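Local coordinates for alpha-glucosidase ([Eubacterium] rectale, PDB 6PNR), which probably releases sulfoquinovose from sulfolipid-derived glycosides, acting as a sulfoquinovosidase of glycoside hydrolase family 31, at residues Q11-G15 with E16-L20; K82-E85 with N86-T89; V106-D109 with K110-C114. All coordinates share one frame; numbering follows the deposited sequence.

Contact 1 (Q11-G15 with E16-L20); sequences QLFVG and EKRIL
R18 lays its CG over one face of the F13 ring, a CH-pi contact 4.2 Å from the ring centroid and displaced toward the rim, while its CB comes up to ring atom CE2. R18 meets the ring through its aliphatic CB and CG, and its guanidinium plane stands perpendicular to the ring. NE2 of Q11 sits in plane at the ring edge, and the carbonyl carbon of E16 also lies beside the rim. Amide and guanidinium planes of Q11 and R18 are only 12° apart, yet what Q11 OE1 meets is the aliphatic CD of R18, at 3.2 Å. With CG of R18 opposite its own backbone N (chi1 -168°), the chain is led across F13 before it bends at chi3. The two strands form a beta hairpin closed by a type II' turn from V14 to K17, with G15 at positive phi (66°). V14 N bonds to K17 O at 2.8 Å, and K17 N returns a bond to V14 O. A classic beta bulge follows: I19 and L20 both face L12, whose O accepts from I19 N at 2.8 Å, almost head-on, and from L20 N at 3.2 Å, on a lone pair. I19 CD1 reaches V14 CG2 at 3.5 Å, and L12 CB meets L20 CB at 3.7 Å. I211 of strand 208-213 packs against L12, I19 and L20; strand 2-5 flanks Q11 and F13.

Contact 2 (K82-E85 with N86-T89); sequences KCDE and NLCT
C83 and C88 are joined by a disulfide across a beta hairpin, between strand 77-83 and strand 87-94, just before the chain turns through D84, E85 and N86. The covalent link comes first: SG of C83 lies 2.0 Å from SG of C88, at a non-hydrogen-bonded antiparallel pair. Both sulfurs lean the same way relative to their own backbones, each opposite its carbonyl carbon (chi1 -75° at C83 and -70° at C88), and the two meet on one face of the sheet with a wide chi3 of 119°. Such a cross-strand bond ties the strands together at the base of the turn.

Backbone hydrogen bonds frame it on both sides. K82 N bonds to T89 O at 2.9 Å and T89 N answers to K82 O, a nearly straight pair. Toward the turn, D84 N reaches L87 O at 2.6 Å, a short and more bent bond. Weaker CA-H...O contacts share the same acceptors: C83 CA approaches L87 O at 3.2 Å, and C88 CA approaches K82 O at 3.3 Å. L87 N, in contrast, is buried here without a polar partner.

Strand 208-213 runs along the other edge of 87-94, with N86 bonded through its backbone to C213 and C88 to I211, while the L87 side chain rests on R210 and E212.

Side-chain packing is light. D84 and L87 run alongside each other, OD2 of D84 standing 4.1 Å from L87 CB, and on the face away from the disulfide OG1 of T89 lies 4.0 Å from K82 CB.

Contact 3 (V106-D109 with K110-C114); sequences VAAD and KEEKC
D109 folds its carboxylate back over the turn that follows it, OD1 lying 3.1 Å from E112 N and 3.4 Å from E112 CB. The motif is a type I beta turn from D109 to E112, made as strand 101-107 runs out into a loop. Its closing bond runs from E112 N to D109 O at 3.2 Å. CG of D109 is wedged between its own backbone N and carbonyl carbon (chi1 61°), which swings OD1 toward the turn. OE1 of E111 crosses nearby, 3.6 Å from D109 OD1, the two carboxylate planes at 68°; these like charges probably disfavour each other. OD2 of D109 has a long, weak ion pair with K17. Replacing D109 with an alanine here would probably leave K17 without that distant carboxylate and open a gap over the turn beside E112 N. R127 NH1 bonds to both D109 O and E112 O, tying the two ends of the turn together. The E112 chain is fully extended and its CB points toward 106-109, bringing OE1 to 3.2 Å from A108 CB. Its OE2 is gripped by S174 OG and H198 NE2, and also accepts a hydrogen bond from a water, 2.8 Å from OE2, which donates its other hydrogen to A107 O, likewise at 2.8 Å.

Overall arrangement
Contacts 1, 2 and 3 follow in that order along the chain, all within its N-terminal beta-rich part. Contact 1 lies in the middle: its centre is about 12 Å from each of the others, whereas contacts 2 and 3 are about 20 Å apart and do not touch. L12 of the first hairpin packs on the C83-C88 disulfide, and I19 O probably accepts a hydrogen bond from A107 N at the end of strand 101-107. Contact 1 belongs to a three-stranded sheet, contact 2 to the eight-stranded one, and contact 3 leaves the six-stranded one. The inhibitor pocket is lined by residues from Q273 onward, none of them in these three contacts.

Contact 1 (Q11-G15 with E16-L20)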
loop_
_atom_site.group_PDB
_atom_site.type_symbol
_atom_site.label_atom_id
_atom_site.label_comp_id
_atom_site.label_asym_id
_atom_site.label_seq_id
_atom_site.Cartn_x
_atom_site.Cartn_y
_atom_site.Cartn_z
ATOM N N GLN A 11 -22.723 4.543 -30.884
ATOM C CA GLN A 11 -21.984 5.767 -30.613
ATOM C C GLN A 11 -22.925 6.822 -30.052
ATOM O O GLN A 11 -24.098 6.896 -30.437
ATOM C CB GLN A 11 -21.303 6.321 -31.871
ATOM C CG GLN A 11 -20.113 5.520 -32.371
ATOM C CD GLN A 11 -19.480 6.142 -33.605
ATOM O OE1 GLN A 11 -18.272 6.390 -33.642
ATOM N NE2 GLN A 11 -20.298 6.397 -34.625
ATOM N N LEU A 12 -22.392 7.652 -29.154
ATOM C CA LEU A 12 -23.127 8.781 -28.601
ATOM C C LEU A 12 -22.227 10.005 -28.615
ATOM O O LEU A 12 -21.086 9.942 -28.144
ATOM C CB LEU A 12 -23.606 8.496 -27.170
ATOM C CG LEU A 12 -24.288 9.670 -26.458
ATOM C CD1 LEU A 12 -25.548 10.087 -27.204
ATOM C CD2 LEU A 12 -24.605 9.338 -24.994
ATOM N N PHE A 13 -22.750 11.118 -29.128
ATOM C CA PHE A 13 -22.004 12.361 -29.256
ATOM C C PHE A 13 -22.608 13.451 -28.378
ATOM O O PHE A 13 -23.819 13.487 -28.137
ATOM C CB PHE A 13 -21.972 12.841 -30.717
ATOM C CG PHE A 13 -21.244 11.911 -31.639
ATOM C CD1 PHE A 13 -21.844 10.737 -32.075
ATOM C CD2 PHE A 13 -19.956 12.202 -32.060
ATOM C CE1 PHE A 13 -21.171 9.862 -32.916
ATOM C CE2 PHE A 13 -19.271 11.331 -32.903
ATOM C CZ PHE A 13 -19.882 10.160 -33.330
ATOM N N VAL A 14 -21.738 14.323 -27.880
ATOM C CA VAL A 14 -22.120 15.588 -27.271
ATOM C C VAL A 14 -21.557 16.662 -28.189
ATOM O O VAL A 14 -20.343 16.903 -28.223
ATOM C CB VAL A 14 -21.603 15.728 -25.833
ATOM C CG1 VAL A 14 -21.728 17.167 -25.341
ATOM C CG2 VAL A 14 -22.373 14.812 -24.916
ATOM N N GLY A 15 -22.436 17.297 -28.956
ATOM C CA GLY A 15 -21.995 18.146 -30.039
ATOM C C GLY A 15 -21.313 17.319 -31.107
ATOM O O GLY A 15 -21.909 16.390 -31.663
ATOM N N GLU A 16 -20.053 17.641 -31.396
ATOM C CA GLU A 16 -19.248 16.861 -32.324
ATOM C C GLU A 16 -18.172 16.049 -31.608
ATOM O O GLU A 16 -17.210 15.598 -32.240
ATOM C CB GLU A 16 -18.629 17.780 -33.377
ATOM C CG GLU A 16 -19.657 18.515 -34.223
ATOM C CD GLU A 16 -19.089 19.766 -34.866
ATOM O OE1 GLU A 16 -17.946 19.708 -35.376
ATOM O OE2 GLU A 16 -19.781 20.809 -34.844
ATOM N N LYS A 17 -18.317 15.847 -30.301
ATOM C CA LYS A 17 -17.380 15.057 -29.512
ATOM C C LYS A 17 -18.039 13.731 -29.152
ATOM O O LYS A 17 -19.117 13.713 -28.552
ATOM C CB LYS A 17 -16.951 15.816 -28.255
ATOM C CG LYS A 17 -15.496 15.625 -27.862
ATOM C CD LYS A 17 -14.880 16.966 -27.476
ATOM C CE LYS A 17 -13.415 16.831 -27.095
ATOM N NZ LYS A 17 -12.775 18.167 -26.885
ATOM N N ARG A 18 -17.395 12.631 -29.525
ATOM C CA ARG A 18 -17.899 11.300 -29.209
ATOM C C ARG A 18 -17.615 10.995 -27.740
ATOM O O ARG A 18 -16.457 11.030 -27.310
ATOM C CB ARG A 18 -17.242 10.264 -30.120
ATOM C CG ARG A 18 -17.882 8.885 -30.083
ATOM C CD ARG A 18 -17.175 7.896 -31.008
ATOM N NE ARG A 18 -15.740 7.802 -30.735
ATOM C CZ ARG A 18 -14.798 8.342 -31.502
ATOM N NH1 ARG A 18 -15.139 9.011 -32.596
ATOM N NH2 ARG A 18 -13.515 8.213 -31.178
ATOM N N ILE A 19 -18.658 10.704 -26.964
ATOM C CA ILE A 19 -18.469 10.361 -25.557
ATOM C C ILE A 19 -18.715 8.884 -25.258
ATOM O O ILE A 19 -18.218 8.392 -24.232
ATOM C CB ILE A 19 -19.333 11.241 -24.629
ATOM C CG1 ILE A 19 -20.814 10.978 -24.848
ATOM C CG2 ILE A 19 -19.015 12.717 -24.814
ATOM C CD1 ILE A 19 -21.676 11.562 -23.742
ATOM N N LEU A 20 -19.457 8.164 -26.094
ATOM C CA LEU A 20 -19.665 6.735 -25.904
ATOM C C LEU A 20 -19.384 6.001 -27.203
ATOM O O LEU A 20 -19.711 6.492 -28.288
ATOM C CB LEU A 20 -21.097 6.404 -25.451
ATOM C CG LEU A 20 -21.538 6.811 -24.044
ATOM C CD1 LEU A 20 -22.899 6.218 -23.729
ATOM C CD2 LEU A 20 -20.510 6.370 -22.993
#

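Contact 2 (K82-E85 with N86-T89)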
loop_
_atom_site.group_PDB
_atom_site.type_symbol
_atom_site.label_atom_id
_atom_site.label_comp_id
_atom_site.label_asym_id
_atom_site.label_seq_id
_atom_site.Cartn_x
_atom_site.Cartn_y
_atom_site.Cartn_z
ATOM N N LYS A 82 -32.272 5.906 -24.172
ATOM C CA LYS A 82 -33.298 6.877 -24.542
ATOM C C LYS A 82 -32.722 8.279 -24.427
ATOM O O LYS A 82 -32.213 8.648 -23.365
ATOM C CB LYS A 82 -34.529 6.725 -23.646
ATOM C CG LYS A 82 -35.328 5.481 -23.963
ATOM C CD LYS A 82 -35.601 4.616 -22.744
ATOM C CE LYS A 82 -36.898 4.994 -22.048
ATOM N NZ LYS A 82 -37.233 4.024 -20.963
ATOM N N CYS A 83 -32.805 9.064 -25.500
ATOM C CA CYS A 83 -32.119 10.350 -25.536
ATOM C C CYS A 83 -33.069 11.495 -25.864
ATOM O O CYS A 83 -34.153 11.302 -26.418
ATOM C CB CYS A 83 -30.963 10.338 -26.535
ATOM S SG CYS A 83 -29.512 9.432 -25.936
ATOM N N ASP A 84 -32.629 12.695 -25.476
ATOM C CA ASP A 84 -33.262 13.976 -25.777
ATOM C C ASP A 84 -32.208 14.919 -26.340
ATOM O O ASP A 84 -31.088 14.495 -26.652
ATOM C CB ASP A 84 -33.890 14.608 -24.529
ATOM C CG ASP A 84 -35.044 13.793 -23.974
ATOM O OD1 ASP A 84 -35.591 12.952 -24.727
ATOM O OD2 ASP A 84 -35.408 13.997 -22.787
ATOM N N GLU A 85 -32.544 16.206 -26.447
ATOM C CA GLU A 85 -31.536 17.191 -26.818
ATOM C C GLU A 85 -30.503 17.385 -25.715
ATOM O O GLU A 85 -29.381 17.819 -26.005
ATOM C CB GLU A 85 -32.196 18.534 -27.160
ATOM C CG GLU A 85 -31.307 19.482 -27.976
ATOM C CD GLU A 85 -31.440 20.942 -27.552
ATOM O OE1 GLU A 85 -31.333 21.220 -26.337
ATOM O OE2 GLU A 85 -31.653 21.810 -28.431
ATOM N N ASN A 86 -30.847 17.075 -24.461
ATOM C CA ASN A 86 -29.914 17.269 -23.359
ATOM C C ASN A 86 -29.769 16.079 -22.422
ATOM O O ASN A 86 -28.875 16.116 -21.568
ATOM C CB ASN A 86 -30.312 18.491 -22.515
ATOM C CG ASN A 86 -30.256 19.787 -23.299
ATOM O OD1 ASN A 86 -31.275 20.445 -23.492
ATOM N ND2 ASN A 86 -29.064 20.161 -23.751
ATOM N N LEU A 87 -30.591 15.035 -22.545
ATOM C CA LEU A 87 -30.610 13.953 -21.567
ATOM C C LEU A 87 -30.569 12.602 -22.257
ATOM O O LEU A 87 -31.340 12.359 -23.186
ATOM C CB LEU A 87 -31.854 14.030 -20.677
ATOM C CG LEU A 87 -32.048 12.866 -19.696
ATOM C CD1 LEU A 87 -30.893 12.798 -18.687
ATOM C CD2 LEU A 87 -33.385 12.995 -18.981
ATOM N N CYS A 88 -29.691 11.718 -21.787
ATOM C CA CYS A 88 -29.675 10.325 -22.216
ATOM C C CYS A 88 -29.657 9.429 -20.991
ATOM O O CYS A 88 -28.865 9.650 -20.066
ATOM C CB CYS A 88 -28.467 10.006 -23.100
ATOM S SG CYS A 88 -28.498 10.753 -24.751
ATOM N N THR A 89 -30.526 8.430 -20.979
ATOM C CA THR A 89 -30.522 7.418 -19.937
ATOM C C THR A 89 -30.239 6.062 -20.570
ATOM O O THR A 89 -30.714 5.764 -21.672
ATOM C CB THR A 89 -31.846 7.383 -19.164
ATOM O OG1 THR A 89 -32.925 7.070 -20.052
ATOM C CG2 THR A 89 -32.111 8.739 -18.495
#

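Contact 3 (V106-D109 with K110-C114)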
loop_
_atom_site.group_PDB
_atom_site.type_symbol
_atom_site.label_atom_id
_atom_site.label_comp_id
_atom_site.label_asym_id
_atom_site.label_seq_id
_atom_site.Cartn_x
_atom_site.Cartn_y
_atom_site.Cartn_z
ATOM N N VAL A 106 -16.201 5.208 -20.937
ATOM C CA VAL A 106 -16.601 6.466 -21.544
ATOM C C VAL A 106 -15.454 6.946 -22.415
ATOM O O VAL A 106 -14.311 7.020 -21.949
ATOM C CB VAL A 106 -16.948 7.526 -20.481
ATOM C CG1 VAL A 106 -17.285 8.826 -21.142
ATOM C CG2 VAL A 106 -18.083 7.052 -19.597
ATOM N N ALA A 107 -15.761 7.300 -23.664
ATOM C CA ALA A 107 -14.739 7.794 -24.575
ATOM C C ALA A 107 -14.165 9.113 -24.074
ATOM O O ALA A 107 -14.891 9.991 -23.608
ATOM C CB ALA A 107 -15.331 7.975 -25.980
ATOM N N ALA A 108 -12.851 9.268 -24.199
ATOM C CA ALA A 108 -12.190 10.463 -23.695
ATOM C C ALA A 108 -10.993 10.784 -24.575
ATOM O O ALA A 108 -10.578 9.981 -25.410
ATOM C CB ALA A 108 -11.759 10.275 -22.240
ATOM N N ASP A 109 -10.428 11.967 -24.374
ATOM C CA ASP A 109 -9.178 12.324 -25.024
ATOM C C ASP A 109 -8.224 12.898 -23.984
ATOM O O ASP A 109 -8.612 13.206 -22.852
ATOM C CB ASP A 109 -9.402 13.299 -26.193
ATOM C CG ASP A 109 -10.021 14.620 -25.765
ATOM O OD1 ASP A 109 -9.772 15.084 -24.633
ATOM O OD2 ASP A 109 -10.759 15.211 -26.580
ATOM N N LYS A 110 -6.963 13.061 -24.396
ATOM C CA LYS A 110 -5.898 13.351 -23.442
ATOM C C LYS A 110 -6.106 14.683 -22.728
ATOM O O LYS A 110 -5.753 14.810 -21.553
ATOM C CB LYS A 110 -4.542 13.326 -24.157
ATOM C CG LYS A 110 -3.345 13.484 -23.229
ATOM C CD LYS A 110 -2.019 13.484 -23.993
ATOM C CE LYS A 110 -0.827 13.566 -23.037
ATOM N NZ LYS A 110 0.487 13.509 -23.740
ATOM N N GLU A 111 -6.691 15.675 -23.398
ATOM C CA GLU A 111 -6.800 17.005 -22.813
ATOM C C GLU A 111 -8.020 17.176 -21.910
ATOM O O GLU A 111 -8.141 18.213 -21.253
ATOM C CB GLU A 111 -6.837 18.067 -23.919
ATOM C CG GLU A 111 -5.610 18.087 -24.834
ATOM C CD GLU A 111 -5.624 16.980 -25.889
ATOM O OE1 GLU A 111 -6.684 16.341 -26.091
ATOM O OE2 GLU A 111 -4.569 16.744 -26.518
ATOM N N GLU A 112 -8.919 16.203 -21.868
ATOM C CA GLU A 112 -10.142 16.317 -21.090
ATOM C C GLU A 112 -9.850 16.301 -19.588
ATOM O O GLU A 112 -8.928 15.629 -19.115
ATOM C CB GLU A 112 -11.078 15.164 -21.452
ATOM C CG GLU A 112 -12.392 15.123 -20.699
ATOM C CD GLU A 112 -13.266 13.970 -21.160
ATOM O OE1 GLU A 112 -12.885 13.307 -22.152
ATOM O OE2 GLU A 112 -14.318 13.725 -20.532
ATOM N N LYS A 113 -10.656 17.045 -18.832
ATOM C CA LYS A 113 -10.577 17.050 -17.379
ATOM C C LYS A 113 -11.945 16.720 -16.797
ATOM O O LYS A 113 -12.974 16.865 -17.461
ATOM C CB LYS A 113 -10.054 18.400 -16.868
ATOM C CG LYS A 113 -8.609 18.600 -17.277
ATOM C CD LYS A 113 -8.100 20.002 -17.160
ATOM C CE LYS A 113 -6.646 19.998 -17.633
ATOM N NZ LYS A 113 -6.031 21.342 -17.620
ATOM N N CYS A 114 -11.943 16.263 -15.542
ATOM C CA CYS A 114 -13.130 15.715 -14.895
ATOM C C CYS A 114 -13.163 16.129 -13.432
ATOM O O CYS A 114 -12.124 16.167 -12.763
ATOM C CB CYS A 114 -13.159 14.188 -14.991
ATOM S SG CYS A 114 -13.318 13.554 -16.682
HETATM O O HOH W 1 -15.871 12.209 -22.274
#